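Local atomic coordinates of Iron(III) ABC transporter, periplasmic iron-compound-binding protein (Vibrio cholerae, PDB entry 5GGY), a protein that probably binds ferric hydroxamate siderophores such as Desferal in the periplasm and delivers them to an ABC transporter for iron uptake. Residues Tyr176-Leu189 with Ser257-Ile271. Numbering follows the deposited sequence.
Sequences YTENSTPQYVLEQL and SYGGAMSLRYSAEAI
Tyr176 and Tyr258 cross at about a right angle, their hydroxyl oxygens 3.2 Å apart. Pro182 CG lies 3.6 Å above one face of the Tyr176 ring, toward its rim, a compact apolar CH2 of a rigid, puckered ring, while Ser257 CB comes in obliquely by the hydroxyl end. On the second ring, Ser257 CB sits over the centre of one face of Tyr258. Ser257 OG gives at most a weak bond to Tyr176 OH; both oxygens are hydrogen-bonded to the guanidinium of Arg166, Tyr176 OH to NE and Ser257 OG to NH1. The Tyr184 and Leu264 side chains cross at about a right angle, Tyr184 CE1 lying 3.6 Å from Leu264 CD1, while the other methyl of that leucine, CD2, touches Thr181 CB.

The fold is that of a bilobed siderophore-binding protein of the FhuD type, and here helix 181-188 of the lobe built on the six-stranded mixed sheet crosses residues 262-271 of helix 262-276 at -61°, the segment axes 9.3 Å apart at closest approach. Val185 is the knob of a knobs-into-holes contact, set among Leu264, Ser267, Ala268 and Ile271. With CG1 anti to the backbone N (chi1 161°), its methyls divide: CG1 meets Ala268 CA and, tip to tip, Ile271 CD1 at 3.7 Å, whereas CG2 faces Ser267 CB. The small side chains of Ala268 and Ser267 let the valine settle against the helix backbone; Ser267 can be polar because its OG bonds back to Ser263 O at 2.6 Å. At the helix start, one water accepts from Thr181 N and donates to Ser257 O (2.8 Å), bridging the two backbones.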
ATOM      1  N   TYR A 176      -1.508 -23.003   1.093  1.00 17.07           N
ATOM      2  CA  TYR A 176      -1.759 -21.649   1.578  1.00 16.28           C
ATOM      3  C   TYR A 176      -3.106 -21.133   1.088  1.00 16.29           C
ATOM      4  O   TYR A 176      -3.402 -21.168  -0.105  1.00 16.78           O
ATOM      5  CB  TYR A 176      -0.621 -20.709   1.169  1.00 15.66           C
ATOM      6  CG  TYR A 176       0.599 -20.912   2.033  1.00 24.81           C
ATOM      7  CD1 TYR A 176       0.688 -20.319   3.287  1.00 22.28           C
ATOM      8  CD2 TYR A 176       1.640 -21.730   1.617  1.00 22.20           C
ATOM      9  CE1 TYR A 176       1.791 -20.516   4.090  1.00 28.04           C
ATOM     10  CE2 TYR A 176       2.747 -21.932   2.414  1.00 25.88           C
ATOM     11  CZ  TYR A 176       2.816 -21.325   3.648  1.00 31.44           C
ATOM     12  OH  TYR A 176       3.915 -21.524   4.448  1.00 38.50           O
ATOM     13  N   THR A 177      -3.914 -20.659   2.031  1.00 17.89           N
ATOM     14  CA  THR A 177      -5.311 -20.341   1.771  1.00 26.87           C
ATOM     15  C   THR A 177      -5.539 -18.875   1.403  1.00 35.33           C
ATOM     16  O   THR A 177      -4.591 -18.107   1.247  1.00 40.16           O
ATOM     17  CB  THR A 177      -6.181 -20.688   2.992  1.00 32.99           C
ATOM     18  OG1 THR A 177      -5.878 -19.798   4.073  1.00 26.51           O
ATOM     19  CG2 THR A 177      -5.920 -22.123   3.439  1.00 17.29           C
ATOM     20  N   GLU A 178      -6.810 -18.503   1.277  1.00 45.67           N
ATOM     21  CA  GLU A 178      -7.207 -17.183   0.788  1.00 43.03           C
ATOM     22  C   GLU A 178      -6.723 -16.043   1.682  1.00 38.17           C
ATOM     23  O   GLU A 178      -6.391 -14.963   1.196  1.00 34.12           O
ATOM     24  CB  GLU A 178      -8.730 -17.112   0.648  1.00 50.33           C
ATOM     25  CG  GLU A 178      -9.245 -15.813   0.057  1.00 58.79           C
ATOM     26  CD  GLU A 178     -10.759 -15.741   0.032  1.00 64.35           C
ATOM     27  OE1 GLU A 178     -11.299 -14.773  -0.546  1.00 63.06           O
ATOM     28  OE2 GLU A 178     -11.409 -16.652   0.588  1.00 65.13           O
ATOM     29  N   ASN A 179      -6.678 -16.290   2.986  1.00 26.45           N
ATOM     30  CA  ASN A 179      -6.293 -15.259   3.942  1.00 25.05           C
ATOM     31  C   ASN A 179      -4.802 -15.277   4.268  1.00 26.79           C
ATOM     32  O   ASN A 179      -4.353 -14.588   5.182  1.00 18.07           O
ATOM     33  CB  ASN A 179      -7.100 -15.413   5.230  1.00 25.31           C
ATOM     34  CG  ASN A 179      -6.867 -16.749   5.904  1.00 31.49           C
ATOM     35  OD1 ASN A 179      -6.529 -17.735   5.251  1.00 35.36           O
ATOM     36  ND2 ASN A 179      -7.044 -16.788   7.220  1.00 31.63           N
ATOM     37  N   SER A 180      -4.039 -16.066   3.520  1.00 35.65           N
ATOM     38  CA  SER A 180      -2.605 -16.180   3.759  1.00 30.21           C
ATOM     39  C   SER A 180      -1.834 -15.054   3.078  1.00 26.22           C
ATOM     40  O   SER A 180      -2.377 -14.320   2.255  1.00 26.08           O
ATOM     41  CB  SER A 180      -2.083 -17.534   3.272  1.00 29.74           C
ATOM     42  OG  SER A 180      -2.203 -17.653   1.867  1.00 28.94           O
ATOM     43  N   THR A 181      -0.561 -14.923   3.435  1.00 22.84           N
ATOM     44  CA  THR A 181       0.312 -13.930   2.816  1.00 15.86           C
ATOM     45  C   THR A 181       0.821 -14.329   1.418  1.00 25.50           C
ATOM     46  O   THR A 181       1.012 -13.454   0.572  1.00 27.18           O
ATOM     47  CB  THR A 181       1.527 -13.601   3.723  1.00 17.45           C
ATOM     48  OG1 THR A 181       2.194 -14.806   4.112  1.00 17.56           O
ATOM     49  CG2 THR A 181       1.072 -12.856   4.968  1.00 20.86           C
ATOM     50  N   PRO A 182       1.050 -15.637   1.160  1.00 22.69           N
ATOM     51  CA  PRO A 182       1.420 -15.929  -0.232  1.00 22.48           C
ATOM     52  C   PRO A 182       0.270 -15.695  -1.211  1.00 23.78           C
ATOM     53  O   PRO A 182       0.510 -15.319  -2.357  1.00 23.10           O
ATOM     54  CB  PRO A 182       1.804 -17.411  -0.189  1.00 14.02           C
ATOM     55  CG  PRO A 182       2.186 -17.663   1.223  1.00 13.90           C
ATOM     56  CD  PRO A 182       1.259 -16.811   2.027  1.00 17.37           C
ATOM     57  N   GLN A 183      -0.959 -15.919  -0.757  1.00 23.57           N
ATOM     58  CA  GLN A 183      -2.141 -15.656  -1.573  1.00 27.15           C
ATOM     59  C   GLN A 183      -2.203 -14.185  -1.972  1.00 28.90           C
ATOM     60  O   GLN A 183      -2.492 -13.851  -3.122  1.00 21.20           O
ATOM     61  CB  GLN A 183      -3.412 -16.055  -0.820  1.00 31.29           C
ATOM     62  CG  GLN A 183      -4.703 -15.623  -1.498  1.00 33.87           C
ATOM     63  CD  GLN A 183      -4.994 -16.390  -2.774  1.00 42.22           C
ATOM     64  OE1 GLN A 183      -4.356 -17.402  -3.069  1.00 43.92           O
ATOM     65  NE2 GLN A 183      -5.967 -15.911  -3.541  1.00 57.21           N
ATOM     66  N   TYR A 184      -1.925 -13.313  -1.009  1.00 34.17           N
ATOM     67  CA  TYR A 184      -1.875 -11.877  -1.243  1.00 23.38           C
ATOM     68  C   TYR A 184      -0.792 -11.548  -2.262  1.00 24.13           C
ATOM     69  O   TYR A 184      -0.986 -10.719  -3.151  1.00 26.74           O
ATOM     70  CB  TYR A 184      -1.624 -11.140   0.075  1.00 20.54           C
ATOM     71  CG  TYR A 184      -1.220  -9.685  -0.068  1.00 22.52           C
ATOM     72  CD1 TYR A 184       0.120  -9.316  -0.172  1.00 19.23           C
ATOM     73  CD2 TYR A 184      -2.174  -8.678  -0.059  1.00 24.10           C
ATOM     74  CE1 TYR A 184       0.489  -7.992  -0.293  1.00 19.99           C
ATOM     75  CE2 TYR A 184      -1.814  -7.352  -0.177  1.00 25.82           C
ATOM     76  CZ  TYR A 184      -0.480  -7.014  -0.291  1.00 24.39           C
ATOM     77  OH  TYR A 184      -0.115  -5.693  -0.410  1.00 28.78           O
ATOM     78  N   VAL A 185       0.351 -12.208  -2.114  1.00 26.33           N
ATOM     79  CA  VAL A 185       1.474 -12.033  -3.024  1.00 18.86           C
ATOM     80  C   VAL A 185       1.108 -12.451  -4.449  1.00 29.82           C
ATOM     81  O   VAL A 185       1.413 -11.740  -5.411  1.00 33.55           O
ATOM     82  CB  VAL A 185       2.701 -12.835  -2.543  1.00 19.39           C
ATOM     83  CG1 VAL A 185       3.696 -13.046  -3.673  1.00 23.38           C
ATOM     84  CG2 VAL A 185       3.358 -12.144  -1.348  1.00 14.90           C
ATOM     85  N   LEU A 186       0.448 -13.600  -4.577  1.00 36.19           N
ATOM     86  CA  LEU A 186      -0.001 -14.097  -5.876  1.00 31.12           C
ATOM     87  C   LEU A 186      -0.959 -13.120  -6.555  1.00 23.33           C
ATOM     88  O   LEU A 186      -0.788 -12.792  -7.728  1.00 20.46           O
ATOM     89  CB  LEU A 186      -0.676 -15.462  -5.725  1.00 25.06           C
ATOM     90  CG  LEU A 186       0.193 -16.632  -5.261  1.00 27.94           C
ATOM     91  CD1 LEU A 186      -0.633 -17.905  -5.144  1.00 22.15           C
ATOM     92  CD2 LEU A 186       1.365 -16.835  -6.205  1.00 34.77           C
ATOM     93  N   GLU A 187      -1.966 -12.663  -5.815  1.00 20.14           N
ATOM     94  CA  GLU A 187      -2.942 -11.717  -6.351  1.00 28.65           C
ATOM     95  C   GLU A 187      -2.281 -10.403  -6.756  1.00 32.43           C
ATOM     96  O   GLU A 187      -2.602  -9.825  -7.793  1.00 41.23           O
ATOM     97  CB  GLU A 187      -4.050 -11.448  -5.329  1.00 22.85           C
ATOM     98  CG  GLU A 187      -4.878 -12.664  -4.953  1.00 27.81           C
ATOM     99  CD  GLU A 187      -5.864 -12.358  -3.846  1.00 34.21           C
ATOM    100  OE1 GLU A 187      -5.950 -11.179  -3.443  1.00 40.81           O
ATOM    101  OE2 GLU A 187      -6.550 -13.289  -3.375  1.00 44.28           O
ATOM    102  N   GLN A 188      -1.354  -9.942  -5.926  1.00 26.10           N
ATOM    103  CA  GLN A 188      -0.636  -8.700  -6.179  1.00 29.81           C
ATOM    104  C   GLN A 188       0.331  -8.849  -7.354  1.00 31.15           C
ATOM    105  O   GLN A 188       0.786  -7.856  -7.927  1.00 33.52           O
ATOM    106  CB  GLN A 188       0.122  -8.268  -4.921  1.00 34.73           C
ATOM    107  CG  GLN A 188       0.356  -6.778  -4.806  1.00 43.80           C
ATOM    108  CD  GLN A 188      -0.890  -6.014  -4.400  1.00 47.86           C
ATOM    109  OE1 GLN A 188      -1.741  -5.705  -5.234  1.00 51.99           O
ATOM    110  NE2 GLN A 188      -0.999  -5.701  -3.114  1.00 48.50           N
ATOM    111  N   LEU A 189       0.643 -10.091  -7.708  1.00 35.13           N
ATOM    112  CA  LEU A 189       1.578 -10.366  -8.793  1.00 37.59           C
ATOM    113  C   LEU A 189       0.847 -10.609 -10.107  1.00 36.38           C
ATOM    114  O   LEU A 189       1.471 -10.854 -11.139  1.00 31.60           O
ATOM    115  CB  LEU A 189       2.452 -11.571  -8.448  1.00 36.79           C
ATOM    116  CG  LEU A 189       3.961 -11.396  -8.604  1.00 28.19           C
ATOM    117  CD1 LEU A 189       4.406 -10.100  -7.955  1.00 19.96           C
ATOM    118  CD2 LEU A 189       4.679 -12.580  -7.983  1.00 21.25           C
ATOM    119  N   SER A 257       6.577 -17.425   5.588  1.00  9.72           N
ATOM    120  CA  SER A 257       5.206 -17.243   5.134  1.00 25.64           C
ATOM    121  C   SER A 257       4.290 -16.799   6.267  1.00 23.36           C
ATOM    122  O   SER A 257       3.073 -16.725   6.103  1.00 23.75           O
ATOM    123  CB  SER A 257       4.676 -18.534   4.512  1.00 17.13           C
ATOM    124  OG  SER A 257       5.571 -19.042   3.537  1.00 20.41           O
ATOM    125  N   TYR A 258       4.886 -16.510   7.419  1.00 24.79           N
ATOM    126  CA  TYR A 258       4.140 -16.014   8.566  1.00 23.13           C
ATOM    127  C   TYR A 258       4.840 -14.798   9.167  1.00 26.84           C
ATOM    128  O   TYR A 258       5.028 -14.713  10.381  1.00 27.47           O
ATOM    129  CB  TYR A 258       3.979 -17.112   9.618  1.00 16.82           C
ATOM    130  CG  TYR A 258       3.692 -18.475   9.026  1.00 23.81           C
ATOM    131  CD1 TYR A 258       4.716 -19.393   8.821  1.00 23.55           C
ATOM    132  CD2 TYR A 258       2.403 -18.839   8.660  1.00 26.61           C
ATOM    133  CE1 TYR A 258       4.464 -20.633   8.278  1.00 28.99           C
ATOM    134  CE2 TYR A 258       2.140 -20.083   8.114  1.00 26.53           C
ATOM    135  CZ  TYR A 258       3.175 -20.976   7.926  1.00 28.88           C
ATOM    136  OH  TYR A 258       2.930 -22.217   7.383  1.00 32.55           O
ATOM    137  N   GLY A 259       5.224 -13.859   8.308  1.00 20.35           N
ATOM    138  CA  GLY A 259       6.004 -12.713   8.735  1.00 22.56           C
ATOM    139  C   GLY A 259       5.258 -11.392   8.703  1.00 14.92           C
ATOM    140  O   GLY A 259       4.032 -11.352   8.819  1.00 14.48           O
ATOM    141  N   GLY A 260       6.008 -10.307   8.544  1.00 17.44           N
ATOM    142  CA  GLY A 260       5.441  -8.970   8.557  1.00 14.72           C
ATOM    143  C   GLY A 260       5.202  -8.381   7.180  1.00 17.48           C
ATOM    144  O   GLY A 260       5.012  -9.106   6.203  1.00 15.10           O
ATOM    145  N   ALA A 261       5.218  -7.053   7.111  1.00 27.50           N
ATOM    146  CA  ALA A 261       4.917  -6.328   5.879  1.00 22.83           C
ATOM    147  C   ALA A 261       5.935  -6.587   4.775  1.00 23.22           C
ATOM    148  O   ALA A 261       5.565  -6.775   3.619  1.00 25.83           O
ATOM    149  CB  ALA A 261       4.829  -4.833   6.157  1.00 26.07           C
ATOM    150  N   MET A 262       7.215  -6.592   5.129  1.00 18.72           N
ATOM    151  CA  MET A 262       8.270  -6.712   4.129  1.00 22.27           C
ATOM    152  C   MET A 262       8.471  -8.152   3.668  1.00 22.18           C
ATOM    153  O   MET A 262       9.120  -8.393   2.648  1.00 25.51           O
ATOM    154  CB  MET A 262       9.584  -6.137   4.667  1.00 29.77           C
ATOM    155  CG  MET A 262       9.587  -4.615   4.797  1.00 31.32           C
ATOM    156  SD  MET A 262       9.287  -3.742   3.245  1.00 25.07           S
ATOM    157  CE  MET A 262       7.587  -3.225   3.466  1.00 16.60           C
ATOM    158  N   SER A 263       7.908  -9.101   4.412  1.00 21.94           N
ATOM    159  CA  SER A 263       7.928 -10.501   4.002  1.00 22.56           C
ATOM    160  C   SER A 263       7.087 -10.683   2.744  1.00 18.89           C
ATOM    161  O   SER A 263       7.276 -11.635   1.991  1.00 23.76           O
ATOM    162  CB  SER A 263       7.414 -11.412   5.119  1.00 16.57           C
ATOM    163  OG  SER A 263       6.014 -11.264   5.289  1.00 20.75           O
ATOM    164  N   LEU A 264       6.150  -9.764   2.532  1.00 21.55           N
ATOM    165  CA  LEU A 264       5.327  -9.756   1.330  1.00 31.48           C
ATOM    166  C   LEU A 264       6.181  -9.421   0.112  1.00 24.61           C
ATOM    167  O   LEU A 264       6.014 -10.009  -0.959  1.00 31.33           O
ATOM    168  CB  LEU A 264       4.179  -8.752   1.469  1.00 35.34           C
ATOM    169  CG  LEU A 264       3.298  -8.905   2.711  1.00 27.94           C
ATOM    170  CD1 LEU A 264       2.310  -7.754   2.812  1.00 17.66           C
ATOM    171  CD2 LEU A 264       2.573 -10.241   2.697  1.00 16.34           C
ATOM    172  N   ARG A 265       7.099  -8.473   0.288  1.00 25.97           N
ATOM    173  CA  ARG A 265       8.017  -8.081  -0.774  1.00 27.77           C
ATOM    174  C   ARG A 265       9.001  -9.200  -1.090  1.00 31.51           C
ATOM    175  O   ARG A 265       9.267  -9.492  -2.255  1.00 37.99           O
ATOM    176  CB  ARG A 265       8.785  -6.814  -0.388  1.00 22.82           C
ATOM    177  CG  ARG A 265       9.778  -6.344  -1.446  1.00 31.05           C
ATOM    178  CD  ARG A 265      10.863  -5.449  -0.855  1.00 33.18           C
ATOM    179  NE  ARG A 265      11.934  -5.190  -1.815  1.00 35.82           N
ATOM    180  CZ  ARG A 265      12.088  -4.052  -2.484  1.00 36.57           C
ATOM    181  NH1 ARG A 265      11.244  -3.047  -2.299  1.00 38.79           N
ATOM    182  NH2 ARG A 265      13.091  -3.916  -3.339  1.00 40.19           N
ATOM    183  N   TYR A 266       9.546  -9.813  -0.043  1.00 30.08           N
ATOM    184  CA  TYR A 266      10.504 -10.903  -0.196  1.00 26.08           C
ATOM    185  C   TYR A 266       9.858 -12.112  -0.856  1.00 30.38           C
ATOM    186  O   TYR A 266      10.445 -12.736  -1.743  1.00 25.97           O
ATOM    187  CB  TYR A 266      11.085 -11.299   1.163  1.00 28.46           C
ATOM    188  CG  TYR A 266      11.783 -10.168   1.885  1.00 30.26           C
ATOM    189  CD1 TYR A 266      11.660 -10.016   3.260  1.00 31.81           C
ATOM    190  CD2 TYR A 266      12.571  -9.258   1.194  1.00 25.80           C
ATOM    191  CE1 TYR A 266      12.297  -8.989   3.925  1.00 27.87           C
ATOM    192  CE2 TYR A 266      13.214  -8.224   1.852  1.00 20.56           C
ATOM    193  CZ  TYR A 266      13.072  -8.096   3.218  1.00 21.61           C
ATOM    194  OH  TYR A 266      13.710  -7.071   3.875  1.00 32.88           O
ATOM    195  N   SER A 267       8.647 -12.440  -0.417  1.00 30.89           N
ATOM    196  CA  SER A 267       7.897 -13.544  -1.003  1.00 18.87           C
ATOM    197  C   SER A 267       7.663 -13.306  -2.490  1.00 14.99           C
ATOM    198  O   SER A 267       7.853 -14.203  -3.310  1.00 30.35           O
ATOM    199  CB  SER A 267       6.554 -13.730  -0.289  1.00 21.30           C
ATOM    200  OG  SER A 267       6.725 -14.044   1.083  1.00 28.43           O
ATOM    201  N   ALA A 268       7.258 -12.085  -2.825  1.00 15.39           N
ATOM    202  CA  ALA A 268       6.971 -11.712  -4.206  1.00 24.23           C
ATOM    203  C   ALA A 268       8.183 -11.889  -5.112  1.00 20.17           C
ATOM    204  O   ALA A 268       8.054 -12.369  -6.236  1.00 29.21           O
ATOM    205  CB  ALA A 268       6.474 -10.280  -4.269  1.00 16.58           C
ATOM    206  N   GLU A 269       9.354 -11.501  -4.614  1.00 21.45           N
ATOM    207  CA  GLU A 269      10.591 -11.601  -5.381  1.00 26.91           C
ATOM    208  C   GLU A 269      11.057 -13.048  -5.518  1.00 28.55           C
ATOM    209  O   GLU A 269      11.510 -13.464  -6.585  1.00 31.57           O
ATOM    210  CB  GLU A 269      11.689 -10.752  -4.732  1.00 33.44           C
ATOM    211  CG  GLU A 269      11.397  -9.257  -4.739  1.00 51.46           C
ATOM    212  CD  GLU A 269      12.532  -8.434  -4.162  1.00 55.93           C
ATOM    213  OE1 GLU A 269      13.194  -8.913  -3.218  1.00 58.12           O
ATOM    214  OE2 GLU A 269      12.766  -7.309  -4.655  1.00 54.22           O
ATOM    215  N   ALA A 270      10.941 -13.809  -4.434  1.00 21.32           N
ATOM    216  CA  ALA A 270      11.375 -15.202  -4.424  1.00 22.03           C
ATOM    217  C   ALA A 270      10.455 -16.061  -5.279  1.00 24.70           C
ATOM    218  O   ALA A 270      10.912 -16.930  -6.021  1.00 26.58           O
ATOM    219  CB  ALA A 270      11.425 -15.728  -3.001  1.00 22.04           C
ATOM    220  N   ILE A 271       9.155 -15.807  -5.171  1.00 18.02           N
ATOM    221  CA  ILE A 271       8.161 -16.512  -5.971  1.00 24.38           C
ATOM    222  C   ILE A 271       8.338 -16.197  -7.454  1.00 33.21           C
ATOM    223  O   ILE A 271       8.319 -17.100  -8.290  1.00 36.71           O
ATOM    224  CB  ILE A 271       6.728 -16.157  -5.523  1.00 25.62           C
ATOM    225  CG1 ILE A 271       6.392 -16.875  -4.210  1.00 30.80           C
ATOM    226  CG2 ILE A 271       5.716 -16.513  -6.600  1.00 21.53           C
ATOM    227  CD1 ILE A 271       5.039 -16.505  -3.632  1.00 21.69           C
TER
HETATM  228  O   HOH W   1       0.390 -17.012   5.462  1.00 13.34           O
HETATM  229  O   HOH W   2       4.934 -13.798   5.518  1.00 18.66           O